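Local coordinates for protein ATP12 ATPase (Paracoccus denitrificans, PDB 2R31) that probably acts as a chaperone in the assembly of the F1 sector of ATP synthase, at residues A[109-123]-A[196-208]. Residues are numbered along the deposited sequence; the frame is centred on the assembly and turned at random.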
ATOM      1  N   PRO A 109      -2.537  -8.748 -28.680  1.00 14.27           N
ATOM      2  CA  PRO A 109      -2.423 -10.005 -29.450  1.00 13.88           C
ATOM      3  C   PRO A 109      -2.700 -11.226 -28.560  1.00 12.54           C
ATOM      4  O   PRO A 109      -2.767 -11.165 -27.315  1.00 12.31           O
ATOM      5  CB  PRO A 109      -0.995  -9.980 -29.971  1.00 15.67           C
ATOM      6  CG  PRO A 109      -0.305  -9.021 -29.118  1.00 18.27           C
ATOM      7  CD  PRO A 109      -1.234  -8.106 -28.440  1.00 14.99           C
ATOM      8  N   GLU A 110      -2.841 -12.385 -29.197  1.00 12.66           N
ATOM      9  CA  GLU A 110      -3.182 -13.628 -28.519  1.00 12.49           C
ATOM     10  C   GLU A 110      -2.187 -13.945 -27.421  1.00 11.84           C
ATOM     11  O   GLU A 110      -2.565 -14.380 -26.334  1.00 11.65           O
ATOM     12  CB  GLU A 110      -3.314 -14.774 -29.503  1.00 13.62           C
ATOM     13  CG  GLU A 110      -4.539 -14.617 -30.416  1.00 15.00           C
ATOM     14  CD  GLU A 110      -4.887 -15.702 -31.354  1.00 17.73           C
ATOM     15  OE1 GLU A 110      -5.887 -15.575 -32.110  1.00 22.65           O
ATOM     16  OE2 GLU A 110      -4.166 -16.709 -31.310  1.00 24.04           O
ATOM     17  N   ALA A 111      -0.885 -13.727 -27.685  1.00 12.78           N
ATOM     18  CA  ALA A 111       0.105 -14.068 -26.724  1.00 12.98           C
ATOM     19  C   ALA A 111      -0.058 -13.227 -25.435  1.00 12.06           C
ATOM     20  O   ALA A 111       0.237 -13.676 -24.325  1.00 12.71           O
ATOM     21  CB  ALA A 111       1.517 -13.834 -27.305  1.00 13.89           C
ATOM     22  N   LEU A 112      -0.486 -11.979 -25.549  1.00 11.23           N
ATOM     23  CA  LEU A 112      -0.727 -11.149 -24.375  1.00 11.39           C
ATOM     24  C   LEU A 112      -1.953 -11.618 -23.591  1.00 10.29           C
ATOM     25  O   LEU A 112      -1.946 -11.663 -22.356  1.00  9.72           O
ATOM     26  CB  LEU A 112      -0.853  -9.671 -24.775  1.00 11.98           C
ATOM     27  CG  LEU A 112      -1.171  -8.734 -23.611  1.00 11.37           C
ATOM     28  CD1 LEU A 112      -0.130  -8.791 -22.475  1.00 12.43           C
ATOM     29  CD2 LEU A 112      -1.247  -7.315 -24.182  1.00 14.04           C
ATOM     30  N   VAL A 113      -3.023 -11.975 -24.322  1.00 10.10           N
ATOM     31  CA  VAL A 113      -4.200 -12.577 -23.667  1.00  9.49           C
ATOM     32  C   VAL A 113      -3.823 -13.748 -22.804  1.00  9.51           C
ATOM     33  O   VAL A 113      -4.238 -13.870 -21.633  1.00  9.70           O
ATOM     34  CB  VAL A 113      -5.252 -12.948 -24.724  1.00  9.68           C
ATOM     35  CG1 VAL A 113      -6.401 -13.700 -24.087  1.00 10.78           C
ATOM     36  CG2 VAL A 113      -5.715 -11.718 -25.466  1.00 11.62           C
ATOM     37  N   ARG A 114      -2.965 -14.629 -23.339  1.00  9.90           N
ATOM     38  CA  ARG A 114      -2.522 -15.804 -22.607  1.00 10.14           C
ATOM     39  C   ARG A 114      -1.622 -15.442 -21.421  1.00 10.57           C
ATOM     40  O   ARG A 114      -1.727 -16.037 -20.338  1.00 11.41           O
ATOM     41  CB  ARG A 114      -1.850 -16.836 -23.514  1.00 11.56           C
ATOM     42  CG  ARG A 114      -2.860 -17.388 -24.513  1.00 10.91           C
ATOM     43  CD  ARG A 114      -2.322 -18.627 -25.202  1.00 12.25           C
ATOM     44  NE  ARG A 114      -3.254 -19.109 -26.220  1.00 12.11           N
ATOM     45  CZ  ARG A 114      -3.159 -18.852 -27.496  1.00 11.83           C
ATOM     46  NH1 ARG A 114      -2.131 -18.164 -27.961  1.00 13.89           N
ATOM     47  NH2 ARG A 114      -4.092 -19.314 -28.305  1.00 13.55           N
ATOM     48  N   ALA A 115      -0.719 -14.481 -21.587  1.00 10.93           N
ATOM     49  CA  ALA A 115       0.166 -14.051 -20.501  1.00 10.90           C
ATOM     50  C   ALA A 115      -0.624 -13.495 -19.331  1.00  9.66           C
ATOM     51  O   ALA A 115      -0.352 -13.746 -18.163  1.00 10.72           O
ATOM     52  CB  ALA A 115       1.188 -13.029 -20.962  1.00 14.15           C
ATOM     53  N   GLN A 116      -1.627 -12.671 -19.638  1.00  9.66           N
ATOM     54  CA  GLN A 116      -2.490 -12.095 -18.614  1.00  9.50           C
ATOM     55  C   GLN A 116      -3.235 -13.211 -17.880  1.00  8.71           C
ATOM     56  O   GLN A 116      -3.334 -13.196 -16.654  1.00  9.31           O
ATOM     57  CB  GLN A 116      -3.452 -11.075 -19.204  1.00  8.89           C
ATOM     58  CG  GLN A 116      -2.835  -9.758 -19.687  1.00 10.67           C
ATOM     59  CD  GLN A 116      -3.844  -8.885 -20.451  1.00 11.87           C
ATOM     60  OE1 GLN A 116      -4.787  -9.392 -21.009  1.00 16.64           O
ATOM     61  NE2 GLN A 116      -3.620  -7.576 -20.557  1.00 16.31           N
ATOM     62  N   ALA A 117      -3.780 -14.193 -18.599  1.00  9.36           N
ATOM     63  CA  ALA A 117      -4.526 -15.260 -17.963  1.00  9.90           C
ATOM     64  C   ALA A 117      -3.632 -16.063 -17.063  1.00  9.85           C
ATOM     65  O   ALA A 117      -3.996 -16.415 -15.920  1.00 10.11           O
ATOM     66  CB  ALA A 117      -5.181 -16.128 -19.039  1.00 11.86           C
ATOM     67  N   GLU A 118      -2.407 -16.389 -17.544  1.00 10.12           N
ATOM     68  CA  GLU A 118      -1.495 -17.200 -16.721  0.57 11.31           C
ATOM     69  C   GLU A 118      -1.196 -16.552 -15.388  1.00 10.41           C
ATOM     70  O   GLU A 118      -1.146 -17.220 -14.346  1.00 11.29           O
ATOM     71  CB  GLU A 118      -0.178 -17.441 -17.474  0.57 12.45           C
ATOM     72  CG  GLU A 118       0.847 -18.264 -16.710  0.57 13.97           C
ATOM     73  CD  GLU A 118       2.224 -18.339 -17.307  0.57 20.34           C
ATOM     74  OE1 GLU A 118       2.658 -17.463 -18.089  0.57 29.04           O
ATOM     75  OE2 GLU A 118       2.912 -19.300 -16.967  0.57 27.83           O
ATOM     76  N   GLY A 119      -0.962 -15.246 -15.445  1.00  9.51           N
ATOM     77  CA  GLY A 119      -0.604 -14.552 -14.208  1.00  9.07           C
ATOM     78  C   GLY A 119      -1.779 -14.220 -13.319  1.00  8.46           C
ATOM     79  O   GLY A 119      -1.715 -14.254 -12.097  1.00  9.23           O
ATOM     80  N   TRP A 120      -2.889 -13.806 -13.937  1.00  8.35           N
ATOM     81  CA  TRP A 120      -3.997 -13.206 -13.209  1.00  7.86           C
ATOM     82  C   TRP A 120      -5.133 -14.148 -12.860  1.00  8.07           C
ATOM     83  O   TRP A 120      -5.806 -13.955 -11.836  1.00  8.48           O
ATOM     84  CB  TRP A 120      -4.567 -12.018 -13.995  1.00  8.11           C
ATOM     85  CG  TRP A 120      -3.585 -10.881 -14.166  1.00  8.49           C
ATOM     86  CD1 TRP A 120      -2.401 -10.684 -13.482  1.00  9.04           C
ATOM     87  CD2 TRP A 120      -3.717  -9.775 -15.063  1.00  8.64           C
ATOM     88  NE1 TRP A 120      -1.819  -9.533 -13.910  1.00  9.34           N
ATOM     89  CE2 TRP A 120      -2.580  -8.967 -14.862  1.00  9.06           C
ATOM     90  CE3 TRP A 120      -4.662  -9.393 -15.983  1.00  8.94           C
ATOM     91  CZ2 TRP A 120      -2.375  -7.783 -15.596  1.00 10.08           C
ATOM     92  CZ3 TRP A 120      -4.456  -8.227 -16.697  1.00 10.25           C
ATOM     93  CH2 TRP A 120      -3.331  -7.424 -16.519  1.00 10.60           C
ATOM     94  N   ASP A 121      -5.376 -15.178 -13.666  1.00  8.76           N
ATOM     95  CA  ASP A 121      -6.472 -16.098 -13.340  1.00  9.03           C
ATOM     96  C   ASP A 121      -6.275 -16.740 -11.959  1.00  8.68           C
ATOM     97  O   ASP A 121      -7.269 -16.899 -11.249  1.00  9.13           O
ATOM     98  CB  ASP A 121      -6.656 -17.150 -14.422  1.00 11.00           C
ATOM     99  CG  ASP A 121      -7.266 -16.671 -15.712  1.00 12.77           C
ATOM    100  OD1 ASP A 121      -7.698 -15.507 -15.789  1.00 13.87           O
ATOM    101  OD2 ASP A 121      -7.275 -17.457 -16.690  1.00 16.28           O
ATOM    102  N   PRO A 122      -5.068 -17.103 -11.519  1.00  9.10           N
ATOM    103  CA  PRO A 122      -4.949 -17.656 -10.157  1.00  9.25           C
ATOM    104  C   PRO A 122      -5.383 -16.688  -9.093  1.00  8.34           C
ATOM    105  O   PRO A 122      -5.872 -17.103  -8.036  1.00  8.94           O
ATOM    106  CB  PRO A 122      -3.475 -18.008 -10.057  1.00 10.57           C
ATOM    107  CG  PRO A 122      -3.060 -18.307 -11.477  1.00 10.76           C
ATOM    108  CD  PRO A 122      -3.795 -17.272 -12.268  1.00  9.42           C
ATOM    109  N   LEU A 123      -5.181 -15.388  -9.285  1.00  7.80           N
ATOM    110  CA  LEU A 123      -5.563 -14.385  -8.323  1.00  7.87           C
ATOM    111  C   LEU A 123      -7.060 -14.128  -8.312  1.00  7.33           C
ATOM    112  O   LEU A 123      -7.659 -13.950  -7.248  1.00  8.07           O
ATOM    113  CB  LEU A 123      -4.740 -13.084  -8.515  1.00  8.05           C
ATOM    114  CG  LEU A 123      -3.421 -13.326  -7.691  1.00 11.44           C
ATOM    115  CD1 LEU A 123      -2.450 -14.154  -8.369  1.00 10.24           C
ATOM    116  CD2 LEU A 123      -3.533 -12.545  -6.482  1.00 20.47           C
ATOM    117  N   HIS A 196       3.714  -6.581  -7.684  1.00  7.31           N
ATOM    118  CA  HIS A 196       4.293  -5.607  -8.626  1.00  7.59           C
ATOM    119  C   HIS A 196       4.543  -6.242  -9.993  1.00  8.12           C
ATOM    120  O   HIS A 196       4.123  -5.713 -11.046  1.00  8.50           O
ATOM    121  CB  HIS A 196       5.585  -5.064  -8.012  1.00  8.94           C
ATOM    122  CG  HIS A 196       6.292  -4.117  -8.922  1.00  9.45           C
ATOM    123  ND1 HIS A 196       5.808  -2.887  -9.260  1.00 12.99           N
ATOM    124  CD2 HIS A 196       7.486  -4.341  -9.543  1.00  9.98           C
ATOM    125  CE1 HIS A 196       6.739  -2.328 -10.063  1.00 12.78           C
ATOM    126  NE2 HIS A 196       7.723  -3.163 -10.246  1.00 12.38           N
ATOM    127  N   ALA A 197       5.183  -7.411 -10.008  1.00  7.93           N
ATOM    128  CA  ALA A 197       5.443  -8.104 -11.269  1.00  8.82           C
ATOM    129  C   ALA A 197       4.136  -8.412 -11.997  1.00  8.36           C
ATOM    130  O   ALA A 197       4.012  -8.171 -13.240  1.00  9.94           O
ATOM    131  CB  ALA A 197       6.269  -9.342 -11.012  1.00  9.98           C
ATOM    132  N   LEU A 198       3.152  -8.934 -11.285  1.00  7.74           N
ATOM    133  CA  LEU A 198       1.869  -9.266 -11.928  1.00  8.12           C
ATOM    134  C   LEU A 198       1.232  -8.040 -12.551  1.00  8.41           C
ATOM    135  O   LEU A 198       0.602  -8.104 -13.600  1.00  9.67           O
ATOM    136  CB  LEU A 198       0.895  -9.917 -10.943  1.00  8.33           C
ATOM    137  CG  LEU A 198       1.263 -11.308 -10.501  1.00  8.60           C
ATOM    138  CD1 LEU A 198       0.313 -11.765  -9.397  1.00 10.38           C
ATOM    139  CD2 LEU A 198       1.223 -12.298 -11.671  1.00 11.18           C
ATOM    140  N   SER A 199       1.380  -6.895 -11.873  1.00  7.72           N
ATOM    141  CA  SER A 199       0.734  -5.684 -12.329  1.00  8.59           C
ATOM    142  C   SER A 199       1.324  -5.158 -13.641  1.00  9.19           C
ATOM    143  O   SER A 199       0.690  -4.377 -14.315  1.00 12.42           O
ATOM    144  CB  SER A 199       0.797  -4.583 -11.295  1.00  9.30           C
ATOM    145  OG  SER A 199       2.091  -3.978 -11.211  1.00  9.23           O
ATOM    146  N   ARG A 200       2.546  -5.592 -13.951  1.00  8.42           N
ATOM    147  CA  ARG A 200       3.324  -5.109 -15.101  1.00  9.36           C
ATOM    148  C   ARG A 200       3.255  -6.010 -16.320  1.00  8.65           C
ATOM    149  O   ARG A 200       4.037  -5.784 -17.249  1.00  9.96           O
ATOM    150  CB  ARG A 200       4.785  -4.904 -14.714  1.00 11.77           C
ATOM    151  CG  ARG A 200       5.053  -3.888 -13.692  1.00 13.71           C
ATOM    152  CD  ARG A 200       6.530  -3.641 -13.631  1.00 21.28           C
ATOM    153  NE  ARG A 200       7.010  -2.986 -14.803  1.00 24.09           N
ATOM    154  CZ  ARG A 200       8.035  -2.756 -15.527  1.00 20.51           C
ATOM    155  NH1 ARG A 200       9.199  -3.343 -15.236  1.00 27.33           N
ATOM    156  NH2 ARG A 200       8.126  -2.001 -16.638  1.00 25.64           N
ATOM    157  N   ILE A 201       2.370  -6.984 -16.374  1.00  8.47           N
ATOM    158  CA  ILE A 201       2.405  -7.922 -17.502  1.00  8.42           C
ATOM    159  C   ILE A 201       2.306  -7.213 -18.829  1.00  8.86           C
ATOM    160  O   ILE A 201       3.060  -7.569 -19.760  1.00  9.32           O
ATOM    161  CB  ILE A 201       1.324  -9.040 -17.324  1.00  8.92           C
ATOM    162  CG1 ILE A 201       1.762 -10.011 -16.230  1.00 10.11           C
ATOM    163  CG2 ILE A 201       1.019  -9.732 -18.619  1.00 10.52           C
ATOM    164  CD1 ILE A 201       0.728 -11.057 -15.825  1.00 11.62           C
ATOM    165  N   ASP A 202       1.445  -6.213 -19.030  0.61  9.87           N
ATOM    166  CA  ASP A 202       1.329  -5.511 -20.312  0.61 10.59           C
ATOM    167  C   ASP A 202       2.609  -4.755 -20.697  0.61 10.37           C
ATOM    168  O   ASP A 202       3.093  -4.853 -21.832  0.61 10.28           O
ATOM    169  CB  ASP A 202       0.187  -4.522 -20.376  0.61 11.62           C
ATOM    170  CG  ASP A 202      -1.173  -5.156 -20.291  0.61 11.40           C
ATOM    171  OD1 ASP A 202      -1.189  -6.361 -20.019  0.61 11.21           O
ATOM    172  OD2 ASP A 202      -2.175  -4.417 -20.477  0.61 12.09           O
ATOM    173  N   GLU A 203       3.109  -3.991 -19.717  1.00 10.77           N
ATOM    174  CA  GLU A 203       4.322  -3.216 -20.028  0.63 12.12           C
ATOM    175  C   GLU A 203       5.497  -4.149 -20.306  1.00 10.39           C
ATOM    176  O   GLU A 203       6.300  -3.839 -21.175  1.00 11.17           O
ATOM    177  CB  GLU A 203       4.593  -2.241 -18.890  0.63 14.21           C
ATOM    178  CG  GLU A 203       5.957  -1.620 -18.773  0.63 18.35           C
ATOM    179  CD  GLU A 203       6.002  -0.770 -17.512  0.63 24.65           C
ATOM    180  OE1 GLU A 203       5.694  -1.117 -16.349  0.63 30.77           O
ATOM    181  OE2 GLU A 203       6.379   0.397 -17.770  0.63 32.12           O
ATOM    182  N   GLU A 204       5.622  -5.247 -19.586  1.00  9.17           N
ATOM    183  CA  GLU A 204       6.757  -6.115 -19.889  0.56  9.49           C
ATOM    184  C   GLU A 204       6.563  -6.827 -21.211  1.00  8.11           C
ATOM    185  O   GLU A 204       7.550  -7.021 -21.945  1.00  8.90           O
ATOM    186  CB  GLU A 204       7.016  -7.072 -18.741  0.56 10.92           C
ATOM    187  CG  GLU A 204       7.330  -6.192 -17.514  0.56 12.55           C
ATOM    188  CD  GLU A 204       8.223  -6.948 -16.583  0.56 13.87           C
ATOM    189  OE1 GLU A 204       9.414  -6.833 -16.879  0.56 16.99           O
ATOM    190  OE2 GLU A 204       7.682  -7.543 -15.650  0.56 17.79           O
ATOM    191  N   PHE A 205       5.341  -7.192 -21.598  1.00  8.20           N
ATOM    192  CA  PHE A 205       5.109  -7.748 -22.925  1.00  8.01           C
ATOM    193  C   PHE A 205       5.563  -6.752 -23.998  1.00  8.03           C
ATOM    194  O   PHE A 205       6.233  -7.078 -24.988  1.00  8.32           O
ATOM    195  CB  PHE A 205       3.630  -8.075 -23.036  1.00  9.80           C
ATOM    196  CG  PHE A 205       3.291  -8.717 -24.362  1.00 10.58           C
ATOM    197  CD1 PHE A 205       3.317 -10.104 -24.528  1.00 12.54           C
ATOM    198  CD2 PHE A 205       2.936  -7.919 -25.445  1.00 11.47           C
ATOM    199  CE1 PHE A 205       3.001 -10.650 -25.738  1.00 14.51           C
ATOM    200  CE2 PHE A 205       2.624  -8.478 -26.676  1.00 14.15           C
ATOM    201  CZ  PHE A 205       2.665  -9.855 -26.802  1.00 13.97           C
ATOM    202  N   GLN A 206       5.169  -5.489 -23.841  1.00  8.76           N
ATOM    203  CA  GLN A 206       5.554  -4.468 -24.811  0.51  9.52           C
ATOM    204  C   GLN A 206       7.039  -4.239 -24.838  1.00  9.05           C
ATOM    205  O   GLN A 206       7.599  -4.036 -25.922  1.00 10.23           O
ATOM    206  CB  GLN A 206       4.780  -3.201 -24.483  0.51 12.00           C
ATOM    207  CG  GLN A 206       3.261  -3.364 -24.565  0.51 14.14           C
ATOM    208  CD  GLN A 206       2.569  -2.164 -23.938  0.51 21.59           C
ATOM    209  OE1 GLN A 206       3.232  -1.160 -23.679  0.51 33.98           O
ATOM    210  NE2 GLN A 206       1.276  -2.291 -23.731  0.51 32.64           N
ATOM    211  N   ALA A 207       7.679  -4.243 -23.687  1.00  9.31           N
ATOM    212  CA  ALA A 207       9.124  -4.052 -23.628  1.00  9.68           C
ATOM    213  C   ALA A 207       9.888  -5.200 -24.262  1.00  9.27           C
ATOM    214  O   ALA A 207      10.920  -4.980 -24.894  1.00 10.19           O
ATOM    215  CB  ALA A 207       9.580  -3.879 -22.175  1.00 13.55           C
ATOM    216  N   GLU A 208       9.396  -6.430 -24.120  1.00  8.91           N
ATOM    217  CA  GLU A 208      10.091  -7.538 -24.752  0.53 10.40           C
ATOM    218  C   GLU A 208       9.963  -7.420 -26.255  1.00  9.83           C
ATOM    219  O   GLU A 208      10.910  -7.772 -26.970  1.00 12.76           O
ATOM    220  CB  GLU A 208       9.535  -8.852 -24.214  0.53 12.22           C
ATOM    221  CG  GLU A 208       9.786  -9.075 -22.736  0.53 15.48           C
ATOM    222  CD  GLU A 208      11.212  -9.241 -22.301  0.53 18.67           C
ATOM    223  OE1 GLU A 208      12.175  -9.314 -23.101  0.53 24.40           O
ATOM    224  OE2 GLU A 208      11.414  -9.305 -21.054  0.53 27.57           O
TER
HETATM  225  O   HOH W   1      -4.333  -4.919 -21.903  1.00 24.29           O
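Ile201 is a knob in a hole formed by Ala115, Gln116, Gly119 and Trp120: knob-into-hole packing of two roughly antiparallel helix segments, 110-123 and 201-208, at 140° between their directions. In this tight part Ile201 CD1 reaches within 3.5 Å of Trp120 NE1, and a beta carbon on Gly119 would clash with that methyl. Trp120 CG, anti to the carbonyl carbon (chi1 -64°), carries the indole across so that Trp120 NE1 donates to Leu198 O (2.8 Å, 156°). The acceptor lies in the ring plane, whereas the donor stands above the carbonyl plane, off the lone pairs. This bond ties helix 110-130 to the last turn of helix 192-199, just before the break at Arg200. A leucine in place of Trp120 would probably leave Leu198 O without this donor and open a gap beside Ile201 CD1. Exposed Pro109 and Ala111 mark the solvent side, yet the Phe205 ring stays in contact there through Pro109 CG, Ala111 CB and Leu112 CB, the last 3.9 Å from the ring centroid and almost on its normal. On the other flank, Gln116 NE2 donates to the syn side of Asp202 OD1 at 2.8 Å, while Gln116 OE1 accepts from Ala106 N. A water closes the polar cluster, accepting from Gln116 NE2 and donating to Asp202 OD2 at 2.6 Å.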